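Local coordinates for glycosylation Associate Protein 3 (Streptococcus agalactiae serotype V, PDB 6OYC), which probably serves, with lectin-like character, in the Gap123 complex that assists the modification and export of a glycosylated adhesin by the accessory Sec system, at residues N60-R65 against L136-V141; K210-A215 against I222-I227. All blocks are in the same frame, centred on the assembly; numbering follows the deposited sequence.

Interaction 1 of 2, residues N60-R65 against L136-V141; sequences NLPLLR and LKLEEV
Leu-138, on strand 130-140, meets Pro-62 and Leu-64 of the loop 60-65 through one methyl group. Its CB points toward the loop but stops 5.4 Å short of Pro-62 CD. A chi1 of 175° places CG anti to the backbone N and beside the carbonyl carbon, and there the chain forks, with Leu-138 CG 4.9 Å from Leu-64 CD2. Leu-138 CD1 stays 4.9 Å from Leu-64 CD1. Leu-138 CD2 carries the contact, lying 3.9 Å from Pro-62 CD and 4.0 Å from Pro-62 CG. The same Leu-138 CD2 also approaches Leu-64 CD2 at 4.4 Å, a looser touch, so this methyl is shared between the proline ring and the leucine tip.

Around them, Tyr-119 of strand 118-125 touches both Leu-64 and Leu-138, and its OH hydrogen-bonds to Pro-62 O. The strand carrying Leu-138 pairs on its two sides with strands 4-7 and 69-78, while Leu-136 and Leu-138 reach side chains of the four-stranded sheet. This is the interior of a beta sandwich, consistent with the carbohydrate-binding module-like fold suggested by the family. Glu-139 points the other way, and its OE2 forms a salt bridge with Lys-137 NZ at 3.6 Å.

Between loop and strand the contact is wholly apolar and gains no direction from polar bonds; the loop is tied to its neighbours by polar bonds such as those of Asn-60 and Leu-61 to Ser-47, and the leucine methyl adds only nonpolar contact.

Interaction 2 of 2, residues K210-A215 against I222-I227; sequences KGLEDA and IKINVI
The backbone N of Ala-215 donates to Gly-211 O at 3.0 Å, a regular turn of helix 206-218 that sets the Ala-215 methyl against Ile-224 of strand 223-227. Ala-215 CB lies 4.1 Å from Ile-224 CD1. One turn earlier in the helix, Leu-212 reaches the same isoleucine with a single branch: its CD2 comes 3.9 Å from Ile-224 CG2 and 4.1 Å from Ile-224 CD1. Leu-212 and Ile-224 therefore approach at a slant, with the leucine methyl facing both methyls of the isoleucine from one side. The torsion of Ile-224 accounts for this: with chi1 at -59°, CG1 lies anti to the carbonyl carbon and CG2 anti to the backbone N, so that both branches can face the helix.

The helix packs on one face of a five-stranded parallel sheet, of order 2-1-3-4-5, as in flavodoxin-like alpha/beta folds. It lies in the beta-alpha-beta crossover that leads from strand 191-193 to strand 223-227, with strand 163-168 between those two in the sheet. Leu-212 also touches Leu-166 of that intervening strand and Tyr-240 of helix 231-243.

Lys-223 and Asn-225, which make no contact with the helix, bond to neighbouring strands and loops instead. Asn-225 ND2 is hydrogen-bonded to Asn-165 OD1 on strand 163-168, and Lys-223 NZ is held by two oxygens, Arg-246 O and Thr-248 OG1.

In the fold
The two contacts belong to separate halves of the chain. Interaction 1 seats a loop against the inner side of the N-terminal beta sandwich, and interaction 2 joins a helix to the parallel sheet of the C-terminal alpha/beta half. Their centres are about 38 Å apart, on opposite sides of the chain's centre, and their nearest atoms are still about 21 Å from each other. They also follow in series along the sequence, the first closing before the second opens. Interaction 1 lies about 15 Å from the centre of the chain and interaction 2 about 24 Å from it, measured from the centre of each contact. Both are buried and apolar, and each belongs to its own hydrophobic core.

Interaction 1 of 2, residues N60-R65 against L136-V141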
# COMPACT_ATOMS: atom_id res chain seq x y z
N ASN C 60 -9.30 5.37 12.47
CA ASN C 60 -8.49 5.05 11.31
C ASN C 60 -7.58 6.22 10.94
O ASN C 60 -6.94 6.19 9.88
CB ASN C 60 -9.39 4.64 10.14
CG ASN C 60 -10.64 5.49 10.05
OD1 ASN C 60 -10.63 6.66 10.41
ND2 ASN C 60 -11.73 4.90 9.60
N LEU C 61 -7.49 7.23 11.80
CA LEU C 61 -6.55 8.34 11.66
C LEU C 61 -5.58 8.32 12.83
O LEU C 61 -5.98 8.03 13.96
CB LEU C 61 -7.27 9.71 11.61
CG LEU C 61 -8.26 9.85 10.44
CD1 LEU C 61 -8.98 11.20 10.45
CD2 LEU C 61 -7.53 9.62 9.11
N PRO C 62 -4.31 8.64 12.60
CA PRO C 62 -3.33 8.59 13.69
C PRO C 62 -3.40 9.81 14.58
O PRO C 62 -3.87 10.89 14.20
CB PRO C 62 -1.98 8.55 12.95
CG PRO C 62 -2.25 9.39 11.71
CD PRO C 62 -3.71 9.10 11.33
N LEU C 63 -2.88 9.61 15.78
CA LEU C 63 -2.71 10.67 16.77
C LEU C 63 -1.67 11.67 16.27
O LEU C 63 -0.58 11.28 15.86
CB LEU C 63 -2.28 10.04 18.09
CG LEU C 63 -2.52 10.63 19.47
CD1 LEU C 63 -4.00 10.95 19.70
CD2 LEU C 63 -1.98 9.64 20.53
N LEU C 64 -2.00 12.96 16.32
CA LEU C 64 -1.11 14.00 15.83
C LEU C 64 -0.65 14.87 16.99
O LEU C 64 -1.22 14.85 18.09
CB LEU C 64 -1.81 14.86 14.76
CG LEU C 64 -2.33 14.11 13.52
CD1 LEU C 64 -2.89 15.07 12.47
CD2 LEU C 64 -1.23 13.22 12.90
N ARG C 65 0.41 15.64 16.76
CA ARG C 65 1.00 16.49 17.80
C ARG C 65 0.67 17.96 17.54
O ARG C 65 0.91 18.47 16.44
CB ARG C 65 2.53 16.29 17.88
CG ARG C 65 3.02 14.83 17.86
CD ARG C 65 2.27 14.00 18.87
NE ARG C 65 3.00 12.81 19.32
CZ ARG C 65 2.76 11.56 18.91
NH1 ARG C 65 1.81 11.29 17.99
NH2 ARG C 65 3.49 10.57 19.42
N LEU C 136 -5.91 8.53 0.72
CA LEU C 136 -5.27 9.74 1.19
C LEU C 136 -3.97 9.35 1.87
O LEU C 136 -3.85 8.24 2.40
CB LEU C 136 -6.16 10.52 2.16
CG LEU C 136 -7.57 10.93 1.71
CD1 LEU C 136 -8.24 11.65 2.85
CD2 LEU C 136 -7.55 11.84 0.51
N LYS C 137 -2.99 10.26 1.83
CA LYS C 137 -1.72 10.07 2.52
C LYS C 137 -1.49 11.24 3.48
O LYS C 137 -1.49 12.40 3.06
CB LYS C 137 -0.56 9.95 1.53
CG LYS C 137 0.78 9.59 2.16
CD LYS C 137 1.82 9.34 1.08
CE LYS C 137 3.21 9.22 1.64
NZ LYS C 137 4.25 9.26 0.57
N LEU C 138 -1.30 10.91 4.75
CA LEU C 138 -1.07 11.87 5.80
C LEU C 138 0.30 11.59 6.43
O LEU C 138 0.54 10.48 6.93
CB LEU C 138 -2.18 11.78 6.85
CG LEU C 138 -2.07 12.63 8.11
CD1 LEU C 138 -2.18 14.11 7.72
CD2 LEU C 138 -3.17 12.24 9.08
N GLU C 139 1.19 12.58 6.40
CA GLU C 139 2.54 12.40 6.91
C GLU C 139 3.04 13.71 7.51
O GLU C 139 2.66 14.80 7.08
CB GLU C 139 3.50 11.95 5.81
CG GLU C 139 3.35 12.79 4.56
CD GLU C 139 4.25 12.34 3.43
OE1 GLU C 139 5.40 11.92 3.72
OE2 GLU C 139 3.81 12.41 2.25
N GLU C 140 3.93 13.59 8.49
CA GLU C 140 4.56 14.79 9.01
C GLU C 140 5.62 15.27 8.05
O GLU C 140 6.18 14.50 7.26
CB GLU C 140 5.14 14.56 10.41
CG GLU C 140 6.16 13.48 10.52
CD GLU C 140 6.60 13.27 11.97
OE1 GLU C 140 6.49 12.12 12.45
OE2 GLU C 140 7.03 14.26 12.61
N VAL C 141 5.86 16.57 8.09
CA VAL C 141 6.77 17.23 7.17
C VAL C 141 8.14 17.32 7.83
O VAL C 141 8.28 17.90 8.91
CB VAL C 141 6.24 18.63 6.80
CG1 VAL C 141 7.22 19.32 5.90
CG2 VAL C 141 4.89 18.50 6.13

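Interaction 2 of 2, residues K210-A215 against I222-I227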
# COMPACT_ATOMS: atom_id res chain seq x y z
N LYS C 210 8.64 -9.68 -17.63
CA LYS C 210 9.34 -9.56 -18.90
C LYS C 210 10.82 -9.27 -18.70
O LYS C 210 11.68 -9.82 -19.40
CB LYS C 210 8.67 -8.48 -19.76
CG LYS C 210 8.96 -8.58 -21.25
CD LYS C 210 10.14 -7.70 -21.64
CE LYS C 210 10.41 -7.73 -23.14
NZ LYS C 210 9.46 -6.86 -23.88
N GLY C 211 11.15 -8.41 -17.73
CA GLY C 211 12.55 -8.10 -17.47
C GLY C 211 13.34 -9.29 -16.97
O GLY C 211 14.50 -9.49 -17.35
N LEU C 212 12.73 -10.10 -16.10
CA LEU C 212 13.37 -11.32 -15.62
C LEU C 212 13.55 -12.34 -16.74
O LEU C 212 14.57 -13.05 -16.79
CB LEU C 212 12.54 -11.94 -14.50
CG LEU C 212 12.55 -11.27 -13.13
CD1 LEU C 212 11.31 -11.69 -12.33
CD2 LEU C 212 13.85 -11.59 -12.40
N GLU C 213 12.54 -12.47 -17.61
CA GLU C 213 12.64 -13.40 -18.73
C GLU C 213 13.80 -13.04 -19.64
O GLU C 213 14.60 -13.90 -20.02
CB GLU C 213 11.33 -13.39 -19.51
CG GLU C 213 10.72 -14.73 -19.75
CD GLU C 213 9.57 -14.64 -20.74
OE1 GLU C 213 8.63 -13.83 -20.50
OE2 GLU C 213 9.60 -15.36 -21.76
N ASP C 214 13.91 -11.75 -20.01
CA ASP C 214 15.02 -11.28 -20.82
C ASP C 214 16.35 -11.56 -20.14
O ASP C 214 17.29 -12.07 -20.76
CB ASP C 214 14.89 -9.78 -21.09
CG ASP C 214 13.68 -9.43 -21.93
OD1 ASP C 214 13.02 -10.35 -22.46
OD2 ASP C 214 13.39 -8.22 -22.04
N ALA C 215 16.46 -11.21 -18.85
CA ALA C 215 17.70 -11.46 -18.12
C ALA C 215 18.10 -12.93 -18.21
O ALA C 215 19.27 -13.25 -18.43
CB ALA C 215 17.54 -11.03 -16.66
N ILE C 222 23.47 -16.78 -15.17
CA ILE C 222 23.40 -16.00 -13.94
C ILE C 222 22.40 -16.63 -12.97
O ILE C 222 21.41 -17.25 -13.38
CB ILE C 222 23.04 -14.53 -14.22
CG1 ILE C 222 23.36 -13.66 -13.01
CG2 ILE C 222 21.56 -14.39 -14.59
CD1 ILE C 222 23.40 -12.19 -13.31
N LYS C 223 22.69 -16.50 -11.68
CA LYS C 223 21.74 -16.83 -10.63
C LYS C 223 20.98 -15.57 -10.24
O LYS C 223 21.58 -14.53 -9.96
CB LYS C 223 22.45 -17.42 -9.41
CG LYS C 223 21.50 -17.81 -8.27
CD LYS C 223 20.33 -18.66 -8.79
CE LYS C 223 19.34 -19.04 -7.69
NZ LYS C 223 18.26 -19.91 -8.26
N ILE C 224 19.65 -15.66 -10.24
CA ILE C 224 18.79 -14.58 -9.79
C ILE C 224 18.12 -15.01 -8.49
O ILE C 224 17.47 -16.06 -8.43
CB ILE C 224 17.74 -14.20 -10.84
CG1 ILE C 224 18.44 -13.77 -12.14
CG2 ILE C 224 16.82 -13.08 -10.32
CD1 ILE C 224 17.47 -13.29 -13.21
N ASN C 225 18.31 -14.22 -7.45
CA ASN C 225 17.57 -14.34 -6.21
C ASN C 225 16.61 -13.15 -6.10
O ASN C 225 17.01 -12.00 -6.32
CB ASN C 225 18.50 -14.38 -5.00
CG ASN C 225 19.50 -15.51 -5.09
OD1 ASN C 225 19.12 -16.69 -5.03
ND2 ASN C 225 20.77 -15.17 -5.20
N VAL C 226 15.36 -13.44 -5.78
CA VAL C 226 14.35 -12.40 -5.57
C VAL C 226 14.05 -12.38 -4.08
O VAL C 226 13.52 -13.36 -3.53
CB VAL C 226 13.10 -12.64 -6.42
CG1 VAL C 226 12.07 -11.57 -6.16
CG2 VAL C 226 13.48 -12.65 -7.91
N ILE C 227 14.43 -11.27 -3.42
CA ILE C 227 14.30 -11.08 -1.98
C ILE C 227 13.16 -10.10 -1.70
O ILE C 227 13.05 -9.05 -2.35
CB ILE C 227 15.61 -10.54 -1.37
CG1 ILE C 227 16.78 -11.46 -1.70
CG2 ILE C 227 15.47 -10.32 0.13
CD1 ILE C 227 17.95 -10.72 -2.31